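Side-chain contacts in PHD finger protein 14 (Danio rerio, PDB 7D86), which binds histone H3, preferentially unmodified, through its zinc-finger PZP region and represses PDGFRA expression, so regulating mesenchymal cell proliferation: residues A99-G104 with G166-A171; P103-G108 with E120-K125; C145-A150 with R154-V159. All coordinates share one frame; numbering follows the deposited sequence.

In the fold
From the N terminus, the chain first passes through the type 1 PHD finger and then, through helix 96-101 of the C2HC pre-PHD finger, enters residues 99-104, where contacts 1 and 2 both begin and share Pro-103 and Gly-104. Contact 2 is the shorter closure, bringing helix 120-123 back on the loop that leaves helix 96-101. Contact 3 follows it in series, a tight hairpin of the second PHD finger. Contact 1 closes the longest loop, which holds contact 3; its partner strand 168-170 comes last, and it joins the pre-PHD finger to the second PHD finger. Ile-146 and Val-159 of contact 3 pack on Tyr-101 and Leu-168 of contact 1.

Contact 1. Residues A99-G104 with G166-A171; sequences ALYVPG and GLLSEA
Tyr-101, at the end of helix 96-101, reaches across to strand 168-170 with its ring and hydroxyl and meets Leu-168 and Ser-169. The polar part is one hydrogen bond: Tyr-101 OH donates to the backbone O of Ser-169 at 2.8 Å. The hydroxyl approaches from above the carbonyl plane, 72° out of it, and the C=O...O angle of 105° puts it beside the carbonyl oxygen instead of beyond its end. A tyrosine suits this place because its ring can lie in the apolar interior while its hydroxyl reaches a main-chain acceptor. CB of Ser-169 points away from residues 99-104, and the residue takes part through its main chain.

In this way the last turn of helix 96-101, in the C2HC pre-PHD finger, is fastened to a strand of the second PHD finger, two zinc modules that belong to one extended PHD unit. Strand 168-170 is itself paired with strand 181-183, whose Phe-181 meets the Tyr-101 ring edge-to-face.

The apolar part belongs to Leu-168. Its CD2 methyl makes a CH-pi contact over one face of the tyrosine ring, 4.1 Å from the centroid and displaced toward the rim, while CD1 lies 3.9 Å from Tyr-101 CE1. Nearer the phenol end, Leu-168 CB is 3.7 Å from Tyr-101 CZ. With CG turned anti to its carbonyl carbon (chi1 -55°) and CD1 and CD2 forking beyond it, the leucine spreads both methyls against the ring. Leu-168 also packs on Val-159 and Ile-146.

Contact 2. Residues P103-G108 with E120-K125; sequences PGVAFG and EMNYSK
Asn-122 makes this contact almost alone, reaching from helix 120-123 to the backbone of Pro-103 and Gly-104 with its carboxamide. On the close side, ND2 points to Pro-103 O at 3.1 Å, but the N-H...O angle of 122° is bent and the hydrogen bond is weak. The other end of the amide has a stronger partner: OD1 accepts from the backbone N of Thr-119, just before the helix. That bond fixes which end of the amide is oxygen, so the NH2 faces the proline carbonyl. Gly-104 O lies 3.5 Å from Asn-122 OD1, but both are acceptors and do not bond.

Gly-104 fits here for two reasons: its backbone angles (phi 83°, psi 2°) would press a side chain against the preceding carbonyl oxygen, and a CB would also come close to Asn-122 ND2. Residues 103-108 form the loop by which the chain leaves helix 96-101 at the end of the C2HC pre-PHD finger, and the asparagine bridges it, by a weak bond, to the short helix that follows.

Val-105 forms the apolar edge of the close side. Its CG2 stands 4.0 Å from Asn-122 OD1, the two side chains crossing at about a right angle, and the valine is buried against Ala-99, Val-116 and Leu-118. Pro-103 and Gly-104 are exposed although their backbone meets Asn-122. The loose side is marked by Met-121, whose CB points toward the loop without its side chain touching residues 103-108.

Contact 3. Residues C145-A150 with R154-V159; sequences CISCDA and RSFFHV. With ZN (zinc ion), chain D; ZN (zinc ion), chain B.
Ile-146 and Phe-157 face each other across an antiparallel beta hairpin, the two-stranded core of the second PHD finger, whose strands 145-147 and 156-158 lie between two zinc sites. Their backbones form a hydrogen-bonded pair: Ile-146 N donates to Phe-157 O, and Phe-157 N donates back to Ile-146 O. On that face of the sheet the two side chains cross obliquely, with Ile-146 CG1 3.7 Å from Phe-157 CD1. CG1 takes the crowded position between the isoleucine N and carbonyl carbon (chi1 61°), where it packs on the Phe-157 ring. CG2, anti to the carbonyl carbon, reaches Val-159 CG2 at 3.7 Å, and CD1 lies near both partners. A beta-branched residue thus meets the phenylalanine and the helix that starts at Val-159 together. Both Ile-146 and Val-159 also touch Tyr-101.

On the opposite face, Ser-147 and Phe-156 form a non-hydrogen-bonded pair, and Ser-147 CB lies 3.5 Å from Phe-156 CE1. The Arg-154 side chain, bent at chi2 and chi3, folds back so that Ser-147 OG lies over one face of its guanidinium. At the guanidinium edge lies Cys-148 O, which takes a weak hydrogen bond from NH1. The Phe-156 ring has a cation-pi partner in Lys-129.

Each arm of the hairpin carries one zinc ligand. Cys-148 N donates to Ser-155 O, a bond that would help to fix the backbone of the cysteine whose SG joins Cys-153, Cys-185 and His-188 on one zinc ion. His-158 shares the other with Cys-131, Cys-134 and Cys-161; its NE2 donates to Thr-142 O, Cys-145 SG sits over one ring face 4.4 Å from the centroid, and ND1 binds the zinc ion at 2.1 Å.

Contact 1. Residues A99-G104 with G166-A171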
loop_
_atom_site.group_PDB
_atom_site.type_symbol
_atom_site.label_atom_id
_atom_site.label_comp_id
_atom_site.label_asym_id
_atom_site.label_seq_id
_atom_site.Cartn_x
_atom_site.Cartn_y
_atom_site.Cartn_z
ATOM N N ALA A 99 -3.032 4.529 -1.271
ATOM C CA ALA A 99 -3.897 5.131 -2.278
ATOM C C ALA A 99 -4.850 4.109 -2.883
ATOM O O ALA A 99 -5.965 4.464 -3.276
ATOM C CB ALA A 99 -3.054 5.793 -3.371
ATOM N N LEU A 100 -4.447 2.838 -2.947
ATOM C CA LEU A 100 -5.314 1.822 -3.542
ATOM C C LEU A 100 -6.473 1.448 -2.635
ATOM O O LEU A 100 -7.512 0.988 -3.123
ATOM C CB LEU A 100 -4.512 0.565 -3.874
ATOM C CG LEU A 100 -3.362 0.804 -4.854
ATOM C CD1 LEU A 100 -2.558 -0.472 -5.065
ATOM C CD2 LEU A 100 -3.926 1.330 -6.169
ATOM N N TYR A 101 -6.320 1.608 -1.323
ATOM C CA TYR A 101 -7.297 1.035 -0.408
ATOM C C TYR A 101 -8.112 2.059 0.359
ATOM O O TYR A 101 -9.209 1.725 0.809
ATOM C CB TYR A 101 -6.607 0.084 0.587
ATOM C CG TYR A 101 -6.225 -1.228 -0.039
ATOM C CD1 TYR A 101 -5.020 -1.366 -0.728
ATOM C CD2 TYR A 101 -7.072 -2.334 0.035
ATOM C CE1 TYR A 101 -4.667 -2.563 -1.320
ATOM C CE2 TYR A 101 -6.717 -3.542 -0.550
ATOM C CZ TYR A 101 -5.516 -3.647 -1.227
ATOM O OH TYR A 101 -5.153 -4.825 -1.825
ATOM N N VAL A 102 -7.621 3.283 0.531
ATOM C CA VAL A 102 -8.408 4.306 1.215
ATOM C C VAL A 102 -9.527 4.762 0.281
ATOM O O VAL A 102 -9.260 5.195 -0.850
ATOM C CB VAL A 102 -7.530 5.482 1.678
ATOM C CG1 VAL A 102 -8.402 6.600 2.260
ATOM C CG2 VAL A 102 -6.507 5.012 2.715
ATOM N N PRO A 103 -10.790 4.660 0.698
ATOM C CA PRO A 103 -11.893 5.095 -0.173
ATOM C C PRO A 103 -11.783 6.563 -0.565
ATOM O O PRO A 103 -11.303 7.402 0.196
ATOM C CB PRO A 103 -13.144 4.849 0.683
ATOM C CG PRO A 103 -12.751 3.779 1.654
ATOM C CD PRO A 103 -11.262 3.976 1.915
ATOM N N GLY A 104 -12.259 6.872 -1.766
ATOM C CA GLY A 104 -12.316 8.238 -2.238
ATOM C C GLY A 104 -11.030 8.760 -2.841
ATOM O O GLY A 104 -10.976 9.933 -3.230
ATOM N N GLY A 166 -0.788 -9.418 6.148
ATOM C CA GLY A 166 -1.228 -10.252 5.044
ATOM C C GLY A 166 -2.707 -10.133 4.736
ATOM O O GLY A 166 -3.313 -11.088 4.239
ATOM N N LEU A 167 -3.306 -8.983 5.015
ATOM C CA LEU A 167 -4.761 -8.834 4.984
ATOM C C LEU A 167 -5.288 -8.135 3.733
ATOM O O LEU A 167 -6.506 -8.089 3.537
ATOM C CB LEU A 167 -5.229 -8.069 6.229
ATOM C CG LEU A 167 -4.803 -8.694 7.561
ATOM C CD1 LEU A 167 -5.311 -7.857 8.717
ATOM C CD2 LEU A 167 -5.332 -10.120 7.663
ATOM N N LEU A 168 -4.419 -7.586 2.887
ATOM C CA LEU A 168 -4.850 -6.861 1.698
ATOM C C LEU A 168 -4.916 -7.814 0.516
ATOM O O LEU A 168 -3.986 -8.592 0.283
ATOM C CB LEU A 168 -3.899 -5.706 1.373
ATOM C CG LEU A 168 -3.631 -4.674 2.464
ATOM C CD1 LEU A 168 -2.712 -3.576 1.935
ATOM C CD2 LEU A 168 -4.950 -4.081 2.975
ATOM N N SER A 169 -6.024 -7.749 -0.228
ATOM C CA SER A 169 -6.233 -8.590 -1.395
ATOM C C SER A 169 -6.620 -7.737 -2.593
ATOM O O SER A 169 -7.187 -6.649 -2.454
ATOM C CB SER A 169 -7.332 -9.647 -1.145
ATOM O OG SER A 169 -7.032 -10.460 -0.025
ATOM N N GLU A 170 -6.315 -8.250 -3.778
ATOM C CA GLU A 170 -6.802 -7.676 -5.025
ATOM C C GLU A 170 -7.501 -8.780 -5.802
ATOM O O GLU A 170 -6.899 -9.820 -6.074
ATOM C CB GLU A 170 -5.666 -7.071 -5.853
ATOM C CG GLU A 170 -6.131 -6.464 -7.178
ATOM C CD GLU A 170 -4.985 -5.881 -7.997
ATOM O OE1 GLU A 170 -5.262 -5.213 -9.015
ATOM O OE2 GLU A 170 -3.811 -6.085 -7.622
ATOM N N ALA A 171 -8.769 -8.560 -6.146
ATOM C CA ALA A 171 -9.504 -9.539 -6.934
ATOM C C ALA A 171 -8.906 -9.666 -8.331
ATOM O O ALA A 171 -8.396 -8.700 -8.905
ATOM C CB ALA A 171 -10.984 -9.147 -7.029
#

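Contact 2. Residues P103-G108 with E120-K125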
loop_
_atom_site.group_PDB
_atom_site.type_symbol
_atom_site.label_atom_id
_atom_site.label_comp_id
_atom_site.label_asym_id
_atom_site.label_seq_id
_atom_site.Cartn_x
_atom_site.Cartn_y
_atom_site.Cartn_z
ATOM N N PRO A 103 -10.790 4.660 0.698
ATOM C CA PRO A 103 -11.893 5.095 -0.173
ATOM C C PRO A 103 -11.783 6.563 -0.565
ATOM O O PRO A 103 -11.303 7.402 0.196
ATOM C CB PRO A 103 -13.144 4.849 0.683
ATOM C CG PRO A 103 -12.751 3.779 1.654
ATOM C CD PRO A 103 -11.262 3.976 1.915
ATOM N N GLY A 104 -12.259 6.872 -1.766
ATOM C CA GLY A 104 -12.316 8.238 -2.238
ATOM C C GLY A 104 -11.030 8.760 -2.841
ATOM O O GLY A 104 -10.976 9.933 -3.230
ATOM N N VAL A 105 -9.991 7.939 -2.923
ATOM C CA VAL A 105 -8.757 8.302 -3.603
ATOM C C VAL A 105 -8.854 7.816 -5.045
ATOM O O VAL A 105 -9.194 6.655 -5.298
ATOM C CB VAL A 105 -7.535 7.706 -2.889
ATOM C CG1 VAL A 105 -6.257 8.130 -3.588
ATOM C CG2 VAL A 105 -7.494 8.142 -1.422
ATOM N N ALA A 106 -8.580 8.707 -5.996
ATOM C CA ALA A 106 -8.555 8.325 -7.408
ATOM C C ALA A 106 -7.178 7.744 -7.695
ATOM O O ALA A 106 -6.250 8.447 -8.103
ATOM C CB ALA A 106 -8.868 9.514 -8.307
ATOM N N PHE A 107 -7.039 6.435 -7.465
ATOM C CA PHE A 107 -5.724 5.808 -7.518
ATOM C C PHE A 107 -5.246 5.552 -8.940
ATOM O O PHE A 107 -4.044 5.356 -9.147
ATOM C CB PHE A 107 -5.712 4.496 -6.720
ATOM C CG PHE A 107 -6.909 3.615 -6.957
ATOM C CD1 PHE A 107 -6.997 2.833 -8.094
ATOM C CD2 PHE A 107 -7.929 3.548 -6.020
ATOM C CE1 PHE A 107 -8.091 2.015 -8.308
ATOM C CE2 PHE A 107 -9.027 2.731 -6.226
ATOM C CZ PHE A 107 -9.108 1.964 -7.372
ATOM N N GLY A 108 -6.148 5.568 -9.921
ATOM C CA GLY A 108 -5.720 5.490 -11.302
ATOM C C GLY A 108 -4.896 6.668 -11.778
ATOM O O GLY A 108 -4.478 6.681 -12.941
ATOM N N GLU A 120 -11.274 16.970 0.270
ATOM C CA GLU A 120 -11.730 17.400 1.586
ATOM C C GLU A 120 -12.245 16.223 2.394
ATOM O O GLU A 120 -12.018 16.147 3.605
ATOM C CB GLU A 120 -12.834 18.449 1.458
ATOM C CG GLU A 120 -12.438 19.732 0.791
ATOM C CD GLU A 120 -13.454 20.826 1.047
ATOM O OE1 GLU A 120 -13.689 21.149 2.230
ATOM O OE2 GLU A 120 -14.030 21.345 0.069
ATOM N N MET A 121 -12.961 15.302 1.736
ATOM C CA MET A 121 -13.493 14.136 2.430
ATOM C C MET A 121 -12.365 13.291 3.010
ATOM O O MET A 121 -12.415 12.894 4.179
ATOM C CB MET A 121 -14.377 13.317 1.476
ATOM C CG MET A 121 -15.661 14.029 1.025
ATOM S SD MET A 121 -15.503 15.315 -0.251
ATOM C CE MET A 121 -15.222 14.356 -1.743
ATOM N N ASN A 122 -11.329 13.019 2.206
ATOM C CA ASN A 122 -10.158 12.294 2.697
ATOM C C ASN A 122 -9.540 13.000 3.895
ATOM O O ASN A 122 -9.256 12.373 4.924
ATOM C CB ASN A 122 -9.106 12.159 1.591
ATOM C CG ASN A 122 -9.591 11.366 0.397
ATOM O OD1 ASN A 122 -9.289 11.707 -0.748
ATOM N ND2 ASN A 122 -10.333 10.296 0.654
ATOM N N TYR A 123 -9.302 14.308 3.762
ATOM C CA TYR A 123 -8.619 15.067 4.805
ATOM C C TYR A 123 -9.410 15.070 6.103
ATOM O O TYR A 123 -8.828 15.060 7.193
ATOM C CB TYR A 123 -8.391 16.502 4.336
ATOM C CG TYR A 123 -7.369 16.657 3.245
ATOM C CD1 TYR A 123 -6.191 15.917 3.258
ATOM C CD2 TYR A 123 -7.567 17.568 2.210
ATOM C CE1 TYR A 123 -5.239 16.075 2.266
ATOM C CE2 TYR A 123 -6.622 17.733 1.211
ATOM C CZ TYR A 123 -5.458 16.984 1.245
ATOM O OH TYR A 123 -4.516 17.151 0.251
ATOM N N SER A 124 -10.739 15.103 6.005
ATOM C CA SER A 124 -11.585 15.109 7.189
ATOM C C SER A 124 -11.581 13.775 7.922
ATOM O O SER A 124 -12.110 13.701 9.036
ATOM C CB SER A 124 -13.019 15.485 6.803
ATOM O OG SER A 124 -13.609 14.465 6.008
ATOM N N LYS A 125 -10.999 12.727 7.335
ATOM C CA LYS A 125 -10.949 11.422 7.983
ATOM C C LYS A 125 -9.711 11.225 8.847
ATOM O O LYS A 125 -9.667 10.255 9.608
ATOM C CB LYS A 125 -10.992 10.291 6.946
ATOM C CG LYS A 125 -12.193 10.303 6.020
ATOM C CD LYS A 125 -13.451 9.866 6.730
ATOM C CE LYS A 125 -14.643 9.967 5.796
ATOM N NZ LYS A 125 -15.923 9.836 6.532
#

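Contact 3. Residues C145-A150 with R154-V159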
loop_
_atom_site.group_PDB
_atom_site.type_symbol
_atom_site.label_atom_id
_atom_site.label_comp_id
_atom_site.label_asym_id
_atom_site.label_seq_id
_atom_site.Cartn_x
_atom_site.Cartn_y
_atom_site.Cartn_z
ATOM N N CYS A 145 -7.732 5.062 8.590
ATOM C CA CYS A 145 -7.904 3.619 8.648
ATOM C C CYS A 145 -8.900 3.164 7.594
ATOM O O CYS A 145 -9.797 3.913 7.198
ATOM C CB CYS A 145 -8.399 3.178 10.027
ATOM S SG CYS A 145 -7.178 3.261 11.338
ATOM N N ILE A 146 -8.735 1.917 7.154
ATOM C CA ILE A 146 -9.752 1.215 6.380
ATOM C C ILE A 146 -10.363 0.172 7.298
ATOM O O ILE A 146 -9.864 -0.062 8.405
ATOM C CB ILE A 146 -9.180 0.549 5.118
ATOM C CG1 ILE A 146 -8.125 -0.487 5.524
ATOM C CG2 ILE A 146 -8.654 1.602 4.137
ATOM C CD1 ILE A 146 -7.558 -1.264 4.373
ATOM N N SER A 147 -11.413 -0.490 6.834
ATOM C CA SER A 147 -12.079 -1.495 7.642
ATOM C C SER A 147 -12.122 -2.827 6.915
ATOM O O SER A 147 -11.907 -2.909 5.702
ATOM C CB SER A 147 -13.497 -1.082 8.007
ATOM O OG SER A 147 -14.163 -2.154 8.654
ATOM N N CYS A 148 -12.427 -3.873 7.685
ATOM C CA CYS A 148 -12.612 -5.195 7.108
ATOM C C CYS A 148 -13.808 -5.177 6.168
ATOM O O CYS A 148 -14.814 -4.508 6.428
ATOM C CB CYS A 148 -12.816 -6.234 8.219
ATOM S SG CYS A 148 -13.288 -7.893 7.659
ATOM N N ASP A 149 -13.707 -5.926 5.074
ATOM C CA ASP A 149 -14.735 -5.917 4.043
ATOM C C ASP A 149 -15.681 -7.111 4.114
ATOM O O ASP A 149 -16.532 -7.260 3.234
ATOM C CB ASP A 149 -14.088 -5.850 2.662
ATOM C CG ASP A 149 -13.572 -4.461 2.339
ATOM O OD1 ASP A 149 -14.310 -3.485 2.591
ATOM O OD2 ASP A 149 -12.426 -4.345 1.869
ATOM N N ALA A 150 -15.564 -7.953 5.133
ATOM C CA ALA A 150 -16.448 -9.103 5.277
ATOM C C ALA A 150 -17.728 -8.673 5.977
ATOM O O ALA A 150 -17.685 -7.956 6.983
ATOM C CB ALA A 150 -15.758 -10.222 6.058
ATOM N N ARG A 154 -16.702 -4.383 11.493
ATOM C CA ARG A 154 -16.113 -3.070 11.715
ATOM C C ARG A 154 -14.800 -3.183 12.484
ATOM O O ARG A 154 -14.710 -2.750 13.634
ATOM C CB ARG A 154 -17.101 -2.158 12.454
ATOM C CG ARG A 154 -18.346 -1.762 11.659
ATOM C CD ARG A 154 -18.021 -0.808 10.515
ATOM N NE ARG A 154 -17.479 -1.510 9.356
ATOM C CZ ARG A 154 -16.920 -0.917 8.310
ATOM N NH1 ARG A 154 -16.459 -1.655 7.307
ATOM N NH2 ARG A 154 -16.825 0.406 8.263
ATOM N N SER A 155 -13.787 -3.770 11.859
ATOM C CA SER A 155 -12.423 -3.768 12.380
ATOM C C SER A 155 -11.606 -2.787 11.557
ATOM O O SER A 155 -11.586 -2.886 10.330
ATOM C CB SER A 155 -11.787 -5.157 12.296
ATOM O OG SER A 155 -12.427 -6.077 13.167
ATOM N N PHE A 156 -10.925 -1.856 12.225
ATOM C CA PHE A 156 -10.216 -0.778 11.543
ATOM C C PHE A 156 -8.705 -0.933 11.665
ATOM O O PHE A 156 -8.188 -1.337 12.713
ATOM C CB PHE A 156 -10.635 0.584 12.093
ATOM C CG PHE A 156 -12.090 0.874 11.912
ATOM C CD1 PHE A 156 -12.608 1.126 10.652
ATOM C CD2 PHE A 156 -12.947 0.876 12.995
ATOM C CE1 PHE A 156 -13.969 1.378 10.477
ATOM C CE2 PHE A 156 -14.298 1.132 12.825
ATOM C CZ PHE A 156 -14.807 1.380 11.562
ATOM N N PHE A 157 -8.000 -0.569 10.595
ATOM C CA PHE A 157 -6.546 -0.640 10.583
ATOM C C PHE A 157 -5.997 0.228 9.460
ATOM O O PHE A 157 -6.665 0.463 8.453
ATOM C CB PHE A 157 -6.048 -2.085 10.419
ATOM C CG PHE A 157 -7.001 -2.980 9.669
ATOM C CD1 PHE A 157 -7.214 -2.810 8.312
ATOM C CD2 PHE A 157 -7.666 -4.007 10.327
ATOM C CE1 PHE A 157 -8.101 -3.640 7.620
ATOM C CE2 PHE A 157 -8.545 -4.841 9.639
ATOM C CZ PHE A 157 -8.756 -4.655 8.284
ATOM N N HIS A 158 -4.764 0.700 9.645
ATOM C CA HIS A 158 -4.069 1.362 8.551
ATOM C C HIS A 158 -3.850 0.373 7.419
ATOM O O HIS A 158 -3.713 -0.833 7.642
ATOM C CB HIS A 158 -2.706 1.897 9.010
ATOM C CG HIS A 158 -2.790 2.958 10.055
ATOM N ND1 HIS A 158 -2.307 2.782 11.334
ATOM C CD2 HIS A 158 -3.294 4.214 10.006
ATOM C CE1 HIS A 158 -2.513 3.885 12.030
ATOM N NE2 HIS A 158 -3.110 4.769 11.248
ATOM N N VAL A 159 -3.776 0.897 6.192
ATOM C CA VAL A 159 -3.568 0.034 5.032
ATOM C C VAL A 159 -2.253 -0.723 5.154
ATOM O O VAL A 159 -2.181 -1.919 4.860
ATOM C CB VAL A 159 -3.621 0.851 3.730
ATOM C CG1 VAL A 159 -3.308 -0.049 2.535
ATOM C CG2 VAL A 159 -4.988 1.515 3.583
HETATM ZN ZN ZN D . -1.683 1.057 12.333
HETATM ZN ZN ZN B . -13.650 -8.743 9.790
#